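Local coordinates for FAD:protein FMN transferase (PDB 5MGY) that probably transfers FMN from FAD, with magnesium as cofactor, onto threonine residues of target proteins as a flavinyl transferase of the ApbE family, at residues Gly191-Pro194 against Pro198-Ile201. Sequence-based numbering, arbitrary orientation.
Sequences GRKP and PWRI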
loop_
_atom_site.group_PDB
_atom_site.type_symbol
_atom_site.label_atom_id
_atom_site.label_comp_id
_atom_site.label_asym_id
_atom_site.label_seq_id
_atom_site.Cartn_x
_atom_site.Cartn_y
_atom_site.Cartn_z
ATOM N N GLY A 191 -18.566 7.558 -7.674
ATOM C CA GLY A 191 -19.463 8.447 -8.356
ATOM C C GLY A 191 -19.075 8.711 -9.792
ATOM O O GLY A 191 -18.270 7.985 -10.389
ATOM N N ARG A 192 -19.682 9.774 -10.324
ATOM C CA ARG A 192 -19.432 10.228 -11.675
ATOM C C ARG A 192 -19.198 11.707 -11.680
ATOM O O ARG A 192 -19.589 12.367 -10.777
ATOM C CB ARG A 192 -20.614 9.833 -12.566
ATOM C CG ARG A 192 -20.690 8.308 -12.754
ATOM C CD ARG A 192 -21.824 7.869 -13.649
ATOM N NE ARG A 192 -21.662 6.518 -14.180
ATOM C CZ ARG A 192 -20.885 6.176 -15.219
ATOM N NH1 ARG A 192 -20.120 7.075 -15.841
ATOM N NH2 ARG A 192 -20.852 4.910 -15.641
ATOM N N LYS A 193 -18.531 12.227 -12.700
ATOM C CA LYS A 193 -18.365 13.678 -12.866
ATOM C C LYS A 193 -19.725 14.316 -13.315
ATOM O O LYS A 193 -20.680 13.612 -13.636
ATOM C CB LYS A 193 -17.184 13.990 -13.804
ATOM C CG LYS A 193 -15.846 13.443 -13.332
ATOM C CD LYS A 193 -14.631 13.804 -14.203
ATOM C CE LYS A 193 -13.696 12.614 -14.542
ATOM N NZ LYS A 193 -12.275 13.022 -14.809
ATOM N N PRO A 194 -19.843 15.657 -13.274
ATOM C CA PRO A 194 -21.134 16.270 -13.582
ATOM C C PRO A 194 -21.659 15.960 -15.005
ATOM O O PRO A 194 -22.833 15.618 -15.110
ATOM C CB PRO A 194 -20.842 17.763 -13.402
ATOM C CG PRO A 194 -19.673 17.797 -12.454
ATOM C CD PRO A 194 -18.833 16.686 -12.953
ATOM N N PRO A 198 -17.242 8.772 -16.065
ATOM C CA PRO A 198 -16.635 8.151 -14.938
ATOM C C PRO A 198 -15.194 8.618 -14.683
ATOM O O PRO A 198 -14.501 9.222 -15.546
ATOM C CB PRO A 198 -16.629 6.694 -15.353
ATOM C CG PRO A 198 -16.241 6.767 -16.802
ATOM C CD PRO A 198 -16.951 8.011 -17.260
ATOM N N TRP A 199 -14.769 8.293 -13.467
ATOM C CA TRP A 199 -13.381 8.392 -13.082
ATOM C C TRP A 199 -12.578 7.211 -13.707
ATOM O O TRP A 199 -12.954 6.044 -13.635
ATOM C CB TRP A 199 -13.273 8.365 -11.564
ATOM C CG TRP A 199 -14.019 9.478 -10.856
ATOM C CD1 TRP A 199 -15.176 9.344 -10.140
ATOM C CD2 TRP A 199 -13.623 10.849 -10.742
ATOM N NE1 TRP A 199 -15.537 10.542 -9.615
ATOM C CE2 TRP A 199 -14.596 11.485 -9.951
ATOM C CE3 TRP A 199 -12.510 11.577 -11.174
ATOM C CZ2 TRP A 199 -14.530 12.844 -9.624
ATOM C CZ3 TRP A 199 -12.437 12.920 -10.860
ATOM C CH2 TRP A 199 -13.463 13.551 -10.104
ATOM N N ARG A 200 -11.453 7.536 -14.311
ATOM C CA ARG A 200 -10.642 6.545 -14.961
ATOM C C ARG A 200 -9.200 6.590 -14.530
ATOM O O ARG A 200 -8.619 7.684 -14.327
ATOM C CB ARG A 200 -10.669 6.832 -16.444
ATOM C CG ARG A 200 -12.056 6.946 -17.060
ATOM C CD ARG A 200 -11.898 7.088 -18.557
ATOM N NE ARG A 200 -12.830 6.193 -19.217
ATOM C CZ ARG A 200 -13.864 6.593 -19.940
ATOM N NH1 ARG A 200 -14.122 7.900 -20.109
ATOM N NH2 ARG A 200 -14.666 5.682 -20.472
ATOM N N ILE A 201 -8.610 5.414 -14.403
ATOM C CA ILE A 201 -7.186 5.330 -14.187
ATOM C C ILE A 201 -6.611 4.520 -15.379
ATOM O O ILE A 201 -7.323 3.768 -16.089
ATOM C CB ILE A 201 -6.870 4.776 -12.750
ATOM C CG1 ILE A 201 -5.406 5.002 -12.295
ATOM C CG2 ILE A 201 -7.148 3.284 -12.654
ATOM C CD1 ILE A 201 -4.862 6.433 -12.291
#
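The indole of Trp199 carries the side chain of Lys193 over one face: CG of Lys193 stands 3.9 Å from the centroid of the six-membered ring and 9° off its normal, a CH-pi contact. A bend at chi3 (-133°) turns the lysine chain along the indole, bringing CE to 3.7 Å from Trp199 CE3 and also to 3.6 Å from Pro198 O. On the pyrrole side, Gly191 O approaches CD1 of Trp199 obliquely at 3.4 Å. NH1 of the Arg192 guanidinium comes obliquely to Pro198, 3.3 Å from its N, which has no proton to offer, and bonds weakly to Gly196 O in the intervening loop; Pro198 CG lies over one face of the Arg200 guanidinium. Trp199 NE1 is hydrogen-bonded to the hydroxyl of Ser178, which also bonds Arg192 O, so one serine ties both segments together. Without hydrogen bonds between them, the segments are held by the CH-pi contact and van der Waals packing. Beyond them, Trp199 pairs its backbone with Leu219, while Gly191 N is hydrogen-bonded to Asp220 OD2. The arrangement is a loop connecting two sheets, from strand 186-190 of the eight-stranded antiparallel sheet into strand 199-205, which pairs with 213-219; buried Trp199 packs against Lys193 at its closing end.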